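PDB 6J3A: gamma-glutamyltranspeptidase, which probably acts on gamma-glutamyl bonds as a homologue of the LmbA-like glutamyltranspeptidases, a family of the Ntn-hydrolase clan. Local coordinates for residues Val72-Gly84 with Ala106-Leu118. Residues are numbered along the deposited sequence; the frame is centred on the assembly and turned at random.
Sequences VRVLCGQGVAPAG and AAVPGAFDAWMLL
In the four-layer alpha-beta-beta-alpha sandwich of Ntn hydrolases, this contact joins a helical layer to a sheet: helix 111-118 lies against strand 73-77, and the loops leading out of the strand and into the helix, 78-84 and 106-110, run alongside each other. The two short axes approach to 7.3 Å and run roughly antiparallel, at 148°. Leu75 carries the apolar contact at the helix: chi1 of 175° holds CG anti to N and brings both methyls to the helix, where CD1 meets Leu117 CD1 at 3.7 Å, the two side chains crossing at a slant, while CD2 rests on Leu118 CB at 3.9 Å. Two residues along the strand, Gly77 CA sits 3.6 Å from Ala114 CB, that methyl lying directly against the glycine backbone. Gly79 and Gly110 come within 4.5 Å between CA atoms, evidence of a close backbone approach. Gln78 CB points away from 106-118, yet its NE2 binds Gly79 O, nearly in its own amide plane, and its OE1 binds Thr481, fixing both ends of the amide. Helix 247-252 packs on Val108 and Pro82. Gly79 CA makes a CA-H...O contact with Val108 O (3.2 Å). One residue on, Val80 and Val108 lie side by side, pointing the same way (CG2 to CG2 4.1 Å), and Val108 N donates an almost perfectly straight hydrogen bond (179°) to Val80 O at 2.8 Å.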
loop_
_atom_site.group_PDB
_atom_site.type_symbol
_atom_site.label_atom_id
_atom_site.label_comp_id
_atom_site.label_asym_id
_atom_site.label_seq_id
_atom_site.Cartn_x
_atom_site.Cartn_y
_atom_site.Cartn_z
ATOM N N VAL A 72 -8.137 19.791 -20.092
ATOM C CA VAL A 72 -8.115 18.337 -20.167
ATOM C C VAL A 72 -8.002 17.915 -21.642
ATOM O O VAL A 72 -8.795 18.321 -22.488
ATOM C CB VAL A 72 -9.349 17.696 -19.492
ATOM C CG1 VAL A 72 -9.364 16.177 -19.668
ATOM C CG2 VAL A 72 -9.333 17.994 -18.012
ATOM N N ARG A 73 -7.013 17.074 -21.915
ATOM C CA ARG A 73 -6.555 16.795 -23.260
ATOM C C ARG A 73 -6.291 15.289 -23.356
ATOM O O ARG A 73 -5.841 14.670 -22.392
ATOM C CB ARG A 73 -5.286 17.627 -23.507
ATOM C CG ARG A 73 -4.950 17.945 -24.951
ATOM C CD ARG A 73 -5.856 19.011 -25.552
ATOM N NE ARG A 73 -5.483 19.234 -26.951
ATOM C CZ ARG A 73 -6.317 19.423 -27.978
ATOM N NH1 ARG A 73 -7.641 19.432 -27.822
ATOM N NH2 ARG A 73 -5.808 19.598 -29.196
ATOM N N VAL A 74 -6.624 14.703 -24.505
ATOM C CA VAL A 74 -6.408 13.275 -24.799
ATOM C C VAL A 74 -5.194 13.133 -25.712
ATOM O O VAL A 74 -5.067 13.867 -26.687
ATOM C CB VAL A 74 -7.631 12.644 -25.513
ATOM C CG1 VAL A 74 -7.320 11.253 -26.050
ATOM C CG2 VAL A 74 -8.818 12.552 -24.575
ATOM N N LEU A 75 -4.325 12.176 -25.391
ATOM C CA LEU A 75 -3.183 11.817 -26.229
ATOM C C LEU A 75 -3.412 10.402 -26.746
ATOM O O LEU A 75 -3.318 9.432 -25.996
ATOM C CB LEU A 75 -1.865 11.945 -25.464
ATOM C CG LEU A 75 -0.581 11.482 -26.162
ATOM C CD1 LEU A 75 -0.471 11.954 -27.604
ATOM C CD2 LEU A 75 0.624 11.960 -25.376
ATOM N N CYS A 76 -3.739 10.312 -28.033
ATOM C CA CYS A 76 -4.103 9.063 -28.664
ATOM C C CYS A 76 -2.871 8.276 -29.052
ATOM O O CYS A 76 -2.133 8.661 -29.965
ATOM C CB CYS A 76 -4.948 9.296 -29.911
ATOM S SG CYS A 76 -5.327 7.748 -30.776
ATOM N N GLY A 77 -2.683 7.158 -28.358
ATOM C CA GLY A 77 -1.657 6.183 -28.699
ATOM C C GLY A 77 -2.256 4.859 -29.121
ATOM O O GLY A 77 -1.628 3.819 -28.954
ATOM N N GLN A 78 -3.490 4.889 -29.619
ATOM C CA GLN A 78 -4.087 3.737 -30.269
ATOM C C GLN A 78 -3.731 3.768 -31.749
ATOM O O GLN A 78 -4.081 4.705 -32.464
ATOM C CB GLN A 78 -5.591 3.748 -30.098
ATOM C CG GLN A 78 -6.304 2.660 -30.882
ATOM C CD GLN A 78 -5.889 1.283 -30.434
ATOM O OE1 GLN A 78 -6.225 0.855 -29.325
ATOM N NE2 GLN A 78 -5.140 0.579 -31.288
ATOM N N GLY A 79 -3.028 2.736 -32.197
ATOM C CA GLY A 79 -2.588 2.673 -33.575
ATOM C C GLY A 79 -3.689 2.249 -34.525
ATOM O O GLY A 79 -4.765 1.798 -34.101
ATOM N N VAL A 80 -3.384 2.374 -35.814
ATOM C CA VAL A 80 -4.339 2.097 -36.900
ATOM C C VAL A 80 -4.080 0.754 -37.588
ATOM O O VAL A 80 -3.026 0.135 -37.416
ATOM C CB VAL A 80 -4.347 3.217 -37.980
ATOM C CG1 VAL A 80 -4.860 4.523 -37.394
ATOM C CG2 VAL A 80 -2.973 3.413 -38.634
ATOM N N ALA A 81 -5.062 0.326 -38.376
ATOM C CA ALA A 81 -4.906 -0.799 -39.288
ATOM C C ALA A 81 -3.871 -0.477 -40.372
ATOM O O ALA A 81 -3.738 0.688 -40.783
ATOM C CB ALA A 81 -6.236 -1.153 -39.927
ATOM N N PRO A 82 -3.118 -1.502 -40.829
ATOM C CA PRO A 82 -2.180 -1.211 -41.919
ATOM C C PRO A 82 -2.887 -0.897 -43.240
ATOM O O PRO A 82 -4.032 -1.311 -43.459
ATOM C CB PRO A 82 -1.332 -2.490 -42.027
ATOM C CG PRO A 82 -1.539 -3.224 -40.744
ATOM C CD PRO A 82 -2.893 -2.835 -40.236
ATOM N N ALA A 83 -2.181 -0.174 -44.102
ATOM C CA ALA A 83 -2.652 0.191 -45.438
ATOM C C ALA A 83 -3.249 -0.986 -46.243
ATOM O O ALA A 83 -4.208 -0.794 -47.002
ATOM C CB ALA A 83 -1.520 0.855 -46.211
ATOM N N GLY A 84 -2.696 -2.191 -46.063
ATOM C CA GLY A 84 -3.198 -3.413 -46.735
ATOM C C GLY A 84 -4.213 -4.272 -45.973
ATOM O O GLY A 84 -4.526 -5.399 -46.388
ATOM N N ALA A 106 -2.500 -7.531 -35.394
ATOM C CA ALA A 106 -1.675 -6.368 -35.004
ATOM C C ALA A 106 -2.095 -5.064 -35.678
ATOM O O ALA A 106 -2.082 -4.969 -36.910
ATOM C CB ALA A 106 -0.205 -6.632 -35.307
ATOM N N ALA A 107 -2.456 -4.070 -34.871
ATOM C CA ALA A 107 -2.553 -2.696 -35.362
ATOM C C ALA A 107 -1.148 -2.114 -35.337
ATOM O O ALA A 107 -0.253 -2.711 -34.741
ATOM C CB ALA A 107 -3.487 -1.883 -34.489
ATOM N N VAL A 108 -0.944 -0.959 -35.968
ATOM C CA VAL A 108 0.356 -0.271 -35.898
ATOM C C VAL A 108 0.624 0.001 -34.410
ATOM O O VAL A 108 -0.251 0.516 -33.731
ATOM C CB VAL A 108 0.367 1.074 -36.675
ATOM C CG1 VAL A 108 1.678 1.827 -36.462
ATOM C CG2 VAL A 108 0.148 0.862 -38.165
ATOM N N PRO A 109 1.805 -0.376 -33.887
ATOM C CA PRO A 109 2.048 -0.099 -32.460
ATOM C C PRO A 109 2.003 1.387 -32.125
ATOM O O PRO A 109 2.699 2.176 -32.762
ATOM C CB PRO A 109 3.442 -0.669 -32.221
ATOM C CG PRO A 109 3.569 -1.759 -33.230
ATOM C CD PRO A 109 2.795 -1.314 -34.439
ATOM N N GLY A 110 1.175 1.757 -31.153
ATOM C CA GLY A 110 0.916 3.166 -30.839
ATOM C C GLY A 110 1.412 3.687 -29.502
ATOM O O GLY A 110 1.599 4.898 -29.327
ATOM N N ALA A 111 1.630 2.782 -28.555
ATOM C CA ALA A 111 2.021 3.158 -27.205
ATOM C C ALA A 111 3.359 3.885 -27.137
ATOM O O ALA A 111 3.476 4.899 -26.463
ATOM C CB ALA A 111 2.053 1.926 -26.316
ATOM N N PHE A 112 4.366 3.369 -27.825
ATOM C CA PHE A 112 5.690 3.950 -27.713
ATOM C C PHE A 112 5.711 5.426 -28.090
ATOM O O PHE A 112 6.180 6.259 -27.316
ATOM C CB PHE A 112 6.722 3.216 -28.548
ATOM C CG PHE A 112 8.104 3.773 -28.375
ATOM C CD1 PHE A 112 8.878 3.407 -27.292
ATOM C CD2 PHE A 112 8.608 4.710 -29.267
ATOM C CE1 PHE A 112 10.146 3.944 -27.115
ATOM C CE2 PHE A 112 9.873 5.248 -29.101
ATOM C CZ PHE A 112 10.642 4.868 -28.018
ATOM N N ASP A 113 5.211 5.737 -29.281
ATOM C CA ASP A 113 5.213 7.125 -29.759
ATOM C C ASP A 113 4.413 8.045 -28.829
ATOM O O ASP A 113 4.810 9.187 -28.592
ATOM C CB ASP A 113 4.675 7.235 -31.184
ATOM C CG ASP A 113 5.059 8.550 -31.844
ATOM O OD1 ASP A 113 6.268 8.746 -32.130
ATOM O OD2 ASP A 113 4.164 9.404 -32.059
ATOM N N ALA A 114 3.302 7.529 -28.305
ATOM C CA ALA A 114 2.481 8.247 -27.343
ATOM C C ALA A 114 3.246 8.646 -26.087
ATOM O O ALA A 114 3.178 9.795 -25.672
ATOM C CB ALA A 114 1.258 7.424 -26.972
ATOM N N TRP A 115 3.973 7.707 -25.490
ATOM C CA TRP A 115 4.778 8.005 -24.296
ATOM C C TRP A 115 5.934 8.956 -24.615
ATOM O O TRP A 115 6.347 9.748 -23.761
ATOM C CB TRP A 115 5.327 6.716 -23.664
ATOM C CG TRP A 115 4.276 5.824 -23.064
ATOM C CD1 TRP A 115 4.000 4.527 -23.406
ATOM C CD2 TRP A 115 3.363 6.162 -22.014
ATOM N NE1 TRP A 115 2.971 4.036 -22.631
ATOM C CE2 TRP A 115 2.561 5.021 -21.773
ATOM C CE3 TRP A 115 3.148 7.316 -21.251
ATOM C CZ2 TRP A 115 1.567 5.002 -20.803
ATOM C CZ3 TRP A 115 2.155 7.294 -20.281
ATOM C CH2 TRP A 115 1.374 6.144 -20.069
ATOM N N MET A 116 6.456 8.867 -25.835
ATOM C CA MET A 116 7.513 9.763 -26.279
ATOM C C MET A 116 6.963 11.164 -26.428
ATOM O O MET A 116 7.626 12.123 -26.063
ATOM C CB MET A 116 8.118 9.308 -27.614
ATOM C CG MET A 116 9.036 8.098 -27.550
ATOM S SD MET A 116 10.236 8.103 -26.207
ATOM C CE MET A 116 9.336 7.139 -24.995
ATOM N N LEU A 117 5.757 11.276 -26.982
ATOM C CA LEU A 117 5.111 12.581 -27.128
ATOM C C LEU A 117 4.860 13.214 -25.771
ATOM O O LEU A 117 5.152 14.394 -25.566
ATOM C CB LEU A 117 3.779 12.489 -27.887
ATOM C CG LEU A 117 3.727 12.982 -29.338
ATOM C CD1 LEU A 117 2.280 13.026 -29.791
ATOM C CD2 LEU A 117 4.347 14.354 -29.562
ATOM N N LEU A 118 4.313 12.419 -24.855
ATOM C CA LEU A 118 4.060 12.877 -23.495
ATOM C C LEU A 118 5.331 13.413 -22.846
ATOM O O LEU A 118 5.364 14.541 -22.364
ATOM C CB LEU A 118 3.462 11.752 -22.651
ATOM C CG LEU A 118 2.847 12.215 -21.321
ATOM C CD1 LEU A 118 1.601 13.072 -21.506
ATOM C CD2 LEU A 118 2.506 11.010 -20.468
#